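Local structure of tautomerase domain-containing protein (Gammaproteobacteria bacterium SG8_31, 7M59) at residues 1-6 with 21-26; 5-10 with 14-19; 25-28 with 32-35. The protein is of unspecified function but belongs by its family to the small tautomerase-type proteins, whose chains fold as a beta-alpha-beta unit and assemble into oligomers. One frame throughout, in Å; residues are numbered along the deposited sequence.

In the fold
From the N terminus, strand 2-8 supplies one side of both early contacts and helix 13-31 the other. Interaction 2 closes the short turn between them, 5-10 against 14-19; interaction 1 joins the earlier strand residues 1-6 to the later helix residues 21-26, so its loop encloses that of interaction 2, with Cys5 and Asp6 common to both. Interaction 3 follows in series, folding 32-35 back on the last turns of the helix. It meets interaction 1 where Pro1 CD lies 3.8 Å from Ala33 CB. Interactions 1 and 2 hold the helix along the strand; interaction 3 closes the helix end and starts the return toward strand 39-45.

Interaction 1: 1-6 with 21-26; sequences PVIQCD and EAITRA
Strand residues 2-6 pack against helix residues 21-26 with their nearest CA atoms, those of Ile3 and Ile23, 8.2 Å apart, a spacing bridged by side chains alone, since no hydrogen bond crosses. Ile23 reaches the strand with two separate branches. Its CG2 methyl meets CG2 of Ile3 at 3.8 Å, the two side chains crossing at a slant, while its CD1 extends to Cys5 SG, 3.6 Å away. The division follows from the torsions of Ile23: CG1 stands beside the backbone N (chi1 -73°) and the chain then runs extended (chi2 172°), which carries CD1 toward the cysteine and leaves CG2 for the isoleucine. Ile3 and Cys5 are two apart in the strand, so both point to the helix, whereas Gln4 faces the other side of the sheet and accepts a hydrogen bond at OE1 from Arg43 NH2. All three touching residues are buried, and Val40 of the neighbouring strand also packs on Cys5 and Ile23. Strand residues 2-6 pair antiparallel with a second subunit, whose Ile3 packs on Ile3 and Cys5. With parallel strand 39-45 hydrogen-bonded alongside, this is the strand-to-helix layer of a beta-alpha-beta unit, the building block of the tautomerase fold.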
ATOM      1  N   PRO A   1      10.276 -10.363   0.441  1.00 21.97           N
ATOM      2  CA  PRO A   1       9.548  -9.194   0.966  1.00 18.83           C
ATOM      3  C   PRO A   1       9.178  -8.234  -0.145  1.00 21.73           C
ATOM      4  O   PRO A   1       9.790  -8.273  -1.213  1.00 21.21           O
ATOM      5  CB  PRO A   1      10.557  -8.540   1.916  1.00 19.33           C
ATOM      6  CG  PRO A   1      11.899  -8.954   1.351  1.00 19.90           C
ATOM      7  CD  PRO A   1      11.686 -10.367   0.881  1.00 19.75           C
ATOM      8  N   VAL A   2       8.192  -7.377   0.099  1.00 18.33           N
ATOM      9  CA  VAL A   2       7.810  -6.336  -0.848  1.00 18.28           C
ATOM     10  C   VAL A   2       8.224  -4.999  -0.254  1.00 16.45           C
ATOM     11  O   VAL A   2       7.897  -4.706   0.902  1.00 18.27           O
ATOM     12  CB  VAL A   2       6.300  -6.369  -1.140  1.00 18.37           C
ATOM     13  CG1 VAL A   2       5.916  -5.250  -2.129  1.00 19.68           C
ATOM     14  CG2 VAL A   2       5.902  -7.732  -1.693  1.00 21.49           C
ATOM     15  N   ILE A   3       8.960  -4.203  -1.032  1.00 18.31           N
ATOM     16  CA  ILE A   3       9.386  -2.864  -0.625  1.00 17.12           C
ATOM     17  C   ILE A   3       8.758  -1.885  -1.604  1.00 18.12           C
ATOM     18  O   ILE A   3       9.160  -1.835  -2.771  1.00 19.63           O
ATOM     19  CB  ILE A   3      10.917  -2.701  -0.611  1.00 17.92           C
ATOM     20  CG1 ILE A   3      11.624  -3.932  -0.004  1.00 18.97           C
ATOM     21  CG2 ILE A   3      11.298  -1.395   0.113  1.00 20.00           C
ATOM     22  CD1 ILE A   3      11.346  -4.139   1.489  1.00 20.00           C
ATOM     23  N   GLN A   4       7.757  -1.134  -1.150  1.00 16.74           N
ATOM     24  CA  GLN A   4       7.102  -0.135  -1.985  1.00 16.34           C
ATOM     25  C   GLN A   4       7.719   1.222  -1.696  1.00 16.40           C
ATOM     26  O   GLN A   4       7.863   1.603  -0.532  1.00 16.88           O
ATOM     27  CB  GLN A   4       5.597  -0.080  -1.736  1.00 17.53           C
ATOM     28  CG  GLN A   4       4.880  -1.364  -2.109  1.00 18.64           C
ATOM     29  CD  GLN A   4       3.455  -1.358  -1.613  1.00 19.42           C
ATOM     30  OE1 GLN A   4       2.560  -0.792  -2.257  1.00 19.12           O
ATOM     31  NE2 GLN A   4       3.230  -1.975  -0.457  1.00 21.25           N
ATOM     32  N   CYS A   5       8.064   1.945  -2.752  1.00 17.53           N
ATOM     33  CA  CYS A   5       8.760   3.226  -2.642  1.00 17.68           C
ATOM     34  C   CYS A   5       7.918   4.275  -3.347  1.00 17.57           C
ATOM     35  O   CYS A   5       7.889   4.318  -4.579  1.00 18.10           O
ATOM     36  CB  CYS A   5      10.151   3.149  -3.267  1.00 18.94           C
ATOM     37  SG  CYS A   5      11.147   1.785  -2.671  1.00 20.99           S
ATOM     38  N   ASP A   6       7.215   5.108  -2.579  1.00 16.85           N
ATOM     39  CA  ASP A   6       6.454   6.219  -3.147  1.00 18.03           C
ATOM     40  C   ASP A   6       7.332   7.460  -3.078  1.00 19.34           C
ATOM     41  O   ASP A   6       7.504   8.059  -2.007  1.00 19.29           O
ATOM     42  CB  ASP A   6       5.141   6.426  -2.406  1.00 18.05           C
ATOM     43  CG  ASP A   6       4.094   5.401  -2.784  1.00 18.50           C
ATOM     44  OD1 ASP A   6       3.424   5.584  -3.831  1.00 18.07           O
ATOM     45  OD2 ASP A   6       3.943   4.434  -2.021  1.00 17.86           O
ATOM     46  N   GLU A  21      18.437  -1.074  -6.451  1.00 24.87           N
ATOM     47  CA  GLU A  21      19.539  -1.985  -6.157  1.00 26.04           C
ATOM     48  C   GLU A  21      20.056  -1.799  -4.737  1.00 23.61           C
ATOM     49  O   GLU A  21      20.319  -2.781  -4.033  1.00 24.99           O
ATOM     50  CB  GLU A  21      20.658  -1.778  -7.179  1.00 26.26           C
ATOM     51  CG  GLU A  21      20.267  -2.263  -8.559  1.00 26.92           C
ATOM     52  CD  GLU A  21      21.307  -1.958  -9.623  1.00 35.44           C
ATOM     53  OE1 GLU A  21      22.305  -1.275  -9.306  1.00 38.43           O
ATOM     54  OE2 GLU A  21      21.102  -2.385 -10.781  1.00 33.73           O
ATOM     55  N   ALA A  22      20.203  -0.550  -4.295  1.00 23.36           N
ATOM     56  CA  ALA A  22      20.701  -0.297  -2.946  1.00 22.13           C
ATOM     57  C   ALA A  22      19.723  -0.799  -1.889  1.00 23.82           C
ATOM     58  O   ALA A  22      20.139  -1.328  -0.854  1.00 23.49           O
ATOM     59  CB  ALA A  22      20.969   1.193  -2.763  1.00 24.02           C
ATOM     60  N   ILE A  23      18.420  -0.639  -2.134  1.00 22.87           N
ATOM     61  CA  ILE A  23      17.431  -1.177  -1.200  1.00 21.78           C
ATOM     62  C   ILE A  23      17.482  -2.697  -1.181  1.00 21.81           C
ATOM     63  O   ILE A  23      17.379  -3.321  -0.118  1.00 22.19           O
ATOM     64  CB  ILE A  23      16.024  -0.655  -1.548  1.00 20.16           C
ATOM     65  CG1 ILE A  23      15.915   0.819  -1.160  1.00 19.89           C
ATOM     66  CG2 ILE A  23      14.956  -1.482  -0.827  1.00 20.55           C
ATOM     67  CD1 ILE A  23      14.630   1.516  -1.642  1.00 20.75           C
ATOM     68  N   THR A  24      17.636  -3.319  -2.353  1.00 21.91           N
ATOM     69  CA  THR A  24      17.721  -4.775  -2.414  1.00 21.59           C
ATOM     70  C   THR A  24      18.895  -5.281  -1.581  1.00 24.49           C
ATOM     71  O   THR A  24      18.748  -6.211  -0.775  1.00 23.43           O
ATOM     72  CB  THR A  24      17.841  -5.225  -3.874  1.00 22.68           C
ATOM     73  OG1 THR A  24      16.703  -4.748  -4.609  1.00 24.80           O
ATOM     74  CG2 THR A  24      17.902  -6.758  -3.977  1.00 23.22           C
ATOM     75  N   ARG A  25      20.067  -4.659  -1.747  1.00 23.21           N
ATOM     76  CA  ARG A  25      21.230  -5.030  -0.942  1.00 24.99           C
ATOM     77  C   ARG A  25      20.992  -4.768   0.540  1.00 25.97           C
ATOM     78  O   ARG A  25      21.322  -5.611   1.385  1.00 26.26           O
ATOM     79  CB  ARG A  25      22.468  -4.265  -1.417  1.00 27.81           C
ATOM     80  CG  ARG A  25      22.996  -4.699  -2.775  1.00 33.01           C
ATOM     81  CD  ARG A  25      24.376  -4.104  -3.033  1.00 33.10           C
ATOM     82  NE  ARG A  25      24.356  -2.644  -2.993  1.00 35.27           N
ATOM     83  CZ  ARG A  25      24.051  -1.872  -4.033  1.00 33.99           C
ATOM     84  NH1 ARG A  25      23.743  -2.417  -5.202  1.00 35.79           N
ATOM     85  NH2 ARG A  25      24.058  -0.551  -3.905  1.00 34.26           N
ATOM     86  N   ALA A  26      20.419  -3.605   0.877  1.00 24.54           N
ATOM     87  CA  ALA A  26      20.168  -3.275   2.278  1.00 25.28           C
ATOM     88  C   ALA A  26      19.247  -4.296   2.937  1.00 24.26           C
ATOM     89  O   ALA A  26      19.507  -4.748   4.058  1.00 23.87           O
ATOM     90  CB  ALA A  26      19.576  -1.869   2.400  1.00 23.67           C
TER

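Interaction 2: 5-10 with 14-19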
ATOM      1  N   CYS A   5       8.064   1.945  -2.752  1.00 17.53           N
ATOM      2  CA  CYS A   5       8.760   3.226  -2.642  1.00 17.68           C
ATOM      3  C   CYS A   5       7.918   4.275  -3.347  1.00 17.57           C
ATOM      4  O   CYS A   5       7.889   4.318  -4.579  1.00 18.10           O
ATOM      5  CB  CYS A   5      10.151   3.149  -3.267  1.00 18.94           C
ATOM      6  SG  CYS A   5      11.147   1.785  -2.671  1.00 20.99           S
ATOM      7  N   ASP A   6       7.215   5.108  -2.579  1.00 16.85           N
ATOM      8  CA  ASP A   6       6.454   6.219  -3.147  1.00 18.03           C
ATOM      9  C   ASP A   6       7.332   7.460  -3.078  1.00 19.34           C
ATOM     10  O   ASP A   6       7.504   8.059  -2.007  1.00 19.29           O
ATOM     11  CB  ASP A   6       5.141   6.426  -2.406  1.00 18.05           C
ATOM     12  CG  ASP A   6       4.094   5.401  -2.784  1.00 18.50           C
ATOM     13  OD1 ASP A   6       3.424   5.584  -3.831  1.00 18.07           O
ATOM     14  OD2 ASP A   6       3.943   4.434  -2.021  1.00 17.86           O
ATOM     15  N   ILE A   7       7.882   7.848  -4.230  1.00 19.16           N
ATOM     16  CA  ILE A   7       8.857   8.927  -4.316  1.00 19.36           C
ATOM     17  C   ILE A   7       8.312  10.032  -5.212  1.00 20.31           C
ATOM     18  O   ILE A   7       7.380   9.836  -5.995  1.00 20.42           O
ATOM     19  CB  ILE A   7      10.217   8.418  -4.836  1.00 18.08           C
ATOM     20  CG1 ILE A   7      10.118   8.040  -6.320  1.00 18.75           C
ATOM     21  CG2 ILE A   7      10.687   7.232  -4.001  1.00 20.61           C
ATOM     22  CD1 ILE A   7      11.470   7.589  -6.925  1.00 22.73           C
ATOM     23  N   ARG A   8       8.904  11.215  -5.092  1.00 21.54           N
ATOM     24  CA  ARG A   8       8.495  12.314  -5.956  1.00 19.30           C
ATOM     25  C   ARG A   8       9.103  12.148  -7.347  1.00 19.63           C
ATOM     26  O   ARG A   8      10.233  11.678  -7.494  1.00 23.25           O
ATOM     27  CB  ARG A   8       8.894  13.656  -5.340  1.00 21.64           C
ATOM     28  CG  ARG A   8       7.960  14.102  -4.199  1.00 21.88           C
ATOM     29  CD  ARG A   8       8.567  15.259  -3.398  1.00 25.62           C
ATOM     30  NE  ARG A   8       9.835  14.815  -2.842  1.00 25.84           N
ATOM     31  CZ  ARG A   8      10.954  15.528  -2.799  1.00 28.48           C
ATOM     32  NH1 ARG A   8      10.991  16.778  -3.257  1.00 27.16           N
ATOM     33  NH2 ARG A   8      12.047  14.972  -2.293  1.00 26.00           N
ATOM     34  N   GLN A   9       8.328  12.531  -8.363  1.00 21.64           N
ATOM     35  CA  GLN A   9       8.748  12.442  -9.755  1.00 22.05           C
ATOM     36  C   GLN A   9       9.957  13.341 -10.012  1.00 24.08           C
ATOM     37  O   GLN A   9      10.225  14.288  -9.272  1.00 25.10           O
ATOM     38  CB  GLN A   9       7.597  12.860 -10.676  1.00 23.79           C
ATOM     39  CG  GLN A   9       7.168  14.302 -10.433  1.00 25.06           C
ATOM     40  CD  GLN A   9       5.867  14.683 -11.124  1.00 28.56           C
ATOM     41  OE1 GLN A   9       5.143  13.828 -11.635  1.00 32.47           O
ATOM     42  NE2 GLN A   9       5.565  15.977 -11.138  1.00 30.79           N
ATOM     43  N   GLY A  10      10.690  13.037 -11.081  1.00 23.67           N
ATOM     44  CA  GLY A  10      11.780  13.896 -11.529  1.00 26.61           C
ATOM     45  C   GLY A  10      13.155  13.265 -11.506  1.00 30.20           C
ATOM     46  O   GLY A  10      14.113  13.887 -11.997  1.00 27.21           O
ATOM     47  N   GLU A  14      18.472   6.164 -14.082  1.00 30.47           N
ATOM     48  CA  GLU A  14      19.651   5.648 -13.399  1.00 29.75           C
ATOM     49  C   GLU A  14      19.538   5.817 -11.889  1.00 27.78           C
ATOM     50  O   GLU A  14      19.942   4.927 -11.131  1.00 29.53           O
ATOM     51  CB  GLU A  14      20.907   6.346 -13.928  1.00 34.86           C
ATOM     52  CG  GLU A  14      21.263   5.990 -15.372  1.00 36.95           C
ATOM     53  CD  GLU A  14      20.304   6.588 -16.395  1.00 38.35           C
ATOM     54  OE1 GLU A  14      20.133   5.981 -17.473  1.00 45.16           O
ATOM     55  OE2 GLU A  14      19.712   7.654 -16.117  1.00 36.66           O
ATOM     56  N   GLN A  15      18.998   6.953 -11.432  1.00 28.31           N
ATOM     57  CA  GLN A  15      18.814   7.167  -9.997  1.00 25.60           C
ATOM     58  C   GLN A  15      17.840   6.155  -9.404  1.00 25.58           C
ATOM     59  O   GLN A  15      18.084   5.611  -8.321  1.00 25.61           O
ATOM     60  CB  GLN A  15      18.303   8.579  -9.730  1.00 27.63           C
ATOM     61  CG  GLN A  15      19.313   9.695  -9.936  1.00 29.48           C
ATOM     62  CD  GLN A  15      18.664  11.037  -9.707  1.00 27.80           C
ATOM     63  OE1 GLN A  15      17.854  11.490 -10.513  1.00 29.37           O
ATOM     64  NE2 GLN A  15      18.982  11.665  -8.582  1.00 31.63           N
ATOM     65  N   LYS A  16      16.718   5.913 -10.087  1.00 26.94           N
ATOM     66  CA  LYS A  16      15.721   4.980  -9.568  1.00 25.71           C
ATOM     67  C   LYS A  16      16.254   3.550  -9.544  1.00 27.50           C
ATOM     68  O   LYS A  16      15.988   2.802  -8.596  1.00 24.78           O
ATOM     69  CB  LYS A  16      14.435   5.083 -10.397  1.00 25.16           C
ATOM     70  CG  LYS A  16      13.686   6.391 -10.157  1.00 25.48           C
ATOM     71  CD  LYS A  16      12.394   6.466 -10.949  1.00 24.97           C
ATOM     72  CE  LYS A  16      12.665   6.807 -12.419  1.00 27.25           C
ATOM     73  NZ  LYS A  16      11.396   6.974 -13.185  1.00 25.20           N
ATOM     74  N   GLN A  17      17.021   3.153 -10.564  1.00 26.27           N
ATOM     75  CA  GLN A  17      17.612   1.817 -10.543  1.00 27.28           C
ATOM     76  C   GLN A  17      18.654   1.697  -9.438  1.00 26.13           C
ATOM     77  O   GLN A  17      18.728   0.670  -8.749  1.00 26.68           O
ATOM     78  CB  GLN A  17      18.218   1.483 -11.911  1.00 30.51           C
ATOM     79  CG  GLN A  17      18.892   0.106 -11.994  1.00 31.05           C
ATOM     80  CD  GLN A  17      17.939  -1.057 -11.744  1.00 37.57           C
ATOM     81  OE1 GLN A  17      16.718  -0.905 -11.814  1.00 39.41           O
ATOM     82  NE2 GLN A  17      18.497  -2.229 -11.458  1.00 35.13           N
ATOM     83  N   ALA A  18      19.469   2.740  -9.252  1.00 26.17           N
ATOM     84  CA  ALA A  18      20.417   2.755  -8.143  1.00 25.65           C
ATOM     85  C   ALA A  18      19.704   2.606  -6.808  1.00 24.19           C
ATOM     86  O   ALA A  18      20.172   1.881  -5.924  1.00 25.44           O
ATOM     87  CB  ALA A  18      21.227   4.052  -8.163  1.00 26.19           C
ATOM     88  N   MET A  19      18.568   3.285  -6.647  1.00 23.37           N
ATOM     89  CA  MET A  19      17.812   3.159  -5.407  1.00 22.05           C
ATOM     90  C   MET A  19      17.305   1.738  -5.218  1.00 20.98           C
ATOM     91  O   MET A  19      17.406   1.174  -4.123  1.00 21.91           O
ATOM     92  CB  MET A  19      16.642   4.143  -5.390  1.00 22.30           C
ATOM     93  CG  MET A  19      15.871   4.118  -4.073  1.00 22.03           C
ATOM     94  SD  MET A  19      14.333   5.053  -4.115  1.00 22.33           S
ATOM     95  CE  MET A  19      13.313   4.068  -5.206  1.00 22.11           C
TER
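Met19 fills the tight end of this contact by directing its terminal methyl at Cys5, CE lying 3.8 Å from Cys5 CB and slightly farther from the sulfur. Its CG is anti to the backbone N (chi1 -176°), the chain stays extended through chi2, and a bend at chi3 (69°) turns CE toward the cysteine. The thioether sulfur meanwhile faces Ile7, with SD 4.2 Å from Ile7 CG2. Cys5, Ile7 and Met19 are all buried, and both strand residues point at the helix. The solvent side lies one helical turn earlier, where the partly exposed Lys16 gives up little surface and meets Ile7 through one methylene, CG at 4.1 Å from Ile7 CD1, the side chains slanting past each other. Beyond its bend at chi3 the ammonium leaves for a salt bridge with Glu44 and a hydrogen bond to His49 of another subunit. The axes of strand 5-8 and helix 14-19 approach to 12.0 Å at 151°, near antiparallel, the chain having turned back between them. Ile42 of strand 39-45 touches Ile7, Lys16 and Met19, so the helix lies over both parallel strands, while Thr30 of the second subunit packs on Met19 and Gln15.

Interaction 3: 25-28 with 32-35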
ATOM      1  N   ARG A  25      20.067  -4.659  -1.747  1.00 23.21           N
ATOM      2  CA  ARG A  25      21.230  -5.030  -0.942  1.00 24.99           C
ATOM      3  C   ARG A  25      20.992  -4.768   0.540  1.00 25.97           C
ATOM      4  O   ARG A  25      21.322  -5.611   1.385  1.00 26.26           O
ATOM      5  CB  ARG A  25      22.468  -4.265  -1.417  1.00 27.81           C
ATOM      6  CG  ARG A  25      22.996  -4.699  -2.775  1.00 33.01           C
ATOM      7  CD  ARG A  25      24.376  -4.104  -3.033  1.00 33.10           C
ATOM      8  NE  ARG A  25      24.356  -2.644  -2.993  1.00 35.27           N
ATOM      9  CZ  ARG A  25      24.051  -1.872  -4.033  1.00 33.99           C
ATOM     10  NH1 ARG A  25      23.743  -2.417  -5.202  1.00 35.79           N
ATOM     11  NH2 ARG A  25      24.058  -0.551  -3.905  1.00 34.26           N
ATOM     12  N   ALA A  26      20.419  -3.605   0.877  1.00 24.54           N
ATOM     13  CA  ALA A  26      20.168  -3.275   2.278  1.00 25.28           C
ATOM     14  C   ALA A  26      19.247  -4.296   2.937  1.00 24.26           C
ATOM     15  O   ALA A  26      19.507  -4.748   4.058  1.00 23.87           O
ATOM     16  CB  ALA A  26      19.576  -1.869   2.400  1.00 23.67           C
ATOM     17  N   VAL A  27      18.153  -4.663   2.263  1.00 21.38           N
ATOM     18  CA  VAL A  27      17.228  -5.629   2.847  1.00 20.85           C
ATOM     19  C   VAL A  27      17.899  -6.992   2.988  1.00 23.17           C
ATOM     20  O   VAL A  27      17.815  -7.638   4.038  1.00 22.80           O
ATOM     21  CB  VAL A  27      15.939  -5.700   2.008  1.00 21.84           C
ATOM     22  CG1 VAL A  27      15.053  -6.863   2.456  1.00 20.91           C
ATOM     23  CG2 VAL A  27      15.201  -4.373   2.124  1.00 20.96           C
ATOM     24  N   HIS A  28      18.584  -7.443   1.933  1.00 23.20           N
ATOM     25  CA  HIS A  28      19.294  -8.722   1.988  1.00 25.25           C
ATOM     26  C   HIS A  28      20.275  -8.766   3.158  1.00 24.55           C
ATOM     27  O   HIS A  28      20.314  -9.742   3.917  1.00 25.79           O
ATOM     28  CB  HIS A  28      20.017  -8.955   0.659  1.00 25.30           C
ATOM     29  CG  HIS A  28      20.887 -10.174   0.641  1.00 28.92           C
ATOM     30  ND1 HIS A  28      20.442 -11.422   1.024  1.00 30.99           N
ATOM     31  CD2 HIS A  28      22.179 -10.333   0.268  1.00 29.80           C
ATOM     32  CE1 HIS A  28      21.426 -12.297   0.891  1.00 31.19           C
ATOM     33  NE2 HIS A  28      22.489 -11.661   0.434  1.00 33.17           N
ATOM     34  N   GLY A  32      18.402 -10.712   6.126  1.00 24.78           N
ATOM     35  CA  GLY A  32      18.636 -12.047   5.618  1.00 23.63           C
ATOM     36  C   GLY A  32      17.604 -12.550   4.640  1.00 24.81           C
ATOM     37  O   GLY A  32      17.495 -13.759   4.433  1.00 28.26           O
ATOM     38  N   ALA A  33      16.825 -11.657   4.039  1.00 23.72           N
ATOM     39  CA  ALA A  33      15.930 -12.068   2.972  1.00 22.45           C
ATOM     40  C   ALA A  33      16.761 -12.453   1.756  1.00 23.20           C
ATOM     41  O   ALA A  33      17.626 -11.674   1.333  1.00 25.64           O
ATOM     42  CB  ALA A  33      14.965 -10.936   2.617  1.00 22.76           C
ATOM     43  N   PRO A  34      16.558 -13.638   1.186  1.00 25.17           N
ATOM     44  CA  PRO A  34      17.262 -13.968  -0.055  1.00 25.55           C
ATOM     45  C   PRO A  34      16.900 -12.975  -1.142  1.00 26.62           C
ATOM     46  O   PRO A  34      15.760 -12.517  -1.233  1.00 25.82           O
ATOM     47  CB  PRO A  34      16.779 -15.384  -0.392  1.00 26.44           C
ATOM     48  CG  PRO A  34      15.802 -15.764   0.635  1.00 28.43           C
ATOM     49  CD  PRO A  34      15.836 -14.786   1.758  1.00 26.53           C
ATOM     50  N   VAL A  35      17.895 -12.632  -1.960  1.00 25.39           N
ATOM     51  CA  VAL A  35      17.658 -11.688  -3.049  1.00 24.71           C
ATOM     52  C   VAL A  35      16.501 -12.163  -3.918  1.00 24.62           C
ATOM     53  O   VAL A  35      15.686 -11.358  -4.386  1.00 25.08           O
ATOM     54  CB  VAL A  35      18.947 -11.488  -3.864  1.00 26.24           C
ATOM     55  CG1 VAL A  35      18.674 -10.662  -5.114  1.00 26.06           C
ATOM     56  CG2 VAL A  35      20.008 -10.832  -2.997  1.00 28.31           C
TER
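His28 swings its imidazole toward the chain that follows the helix because CG stands anti to the backbone N (chi1 174°), and chi2 turns the ring so that ND1 faces the carbonyl of Ala33. The resulting hydrogen bond, His28 ND1 to Ala33 O, is short at 2.8 Å and fairly straight, with 157° at the hydrogen. The oxygen lies close to the ring plane, at its edge, but seen from the acceptor the donor is clearly tilted from the carbonyl plane. As ND1 is the donor, this nitrogen carries a proton, and the bond limits rotation of the ring. Val35 adds a second restraint: its CG2 methyl sits over one face of the His28 imidazole, 4.0 Å from the centroid and 16° off the normal, a CH-pi contact. Thus an edge and a face of one ring are engaged by residues two apart in the loop. The backbone contributes less: Gly32 N donates to His28 O over 3.1 Å, a weak, bent bond. Gly32 is the first residue to leave the helical conformation, and its positive phi redirects the chain there. Toward the interior, Val27 CG1 meets Ala33 CB at 4.1 Å, both residues being buried, whereas His28 and Gly32 are exposed. The contact thus folds the loop after helix 13-31 back on its last turns, ahead of strand 39-45. Pro1, preceding strand 2-8, packs on both Val27 and Ala33, and Ile38, just before strand 39-45, touches Val27 and His28. On the assembly side, Ile23 of the second subunit packs on Val27, and Ala53 of another subunit on Val35.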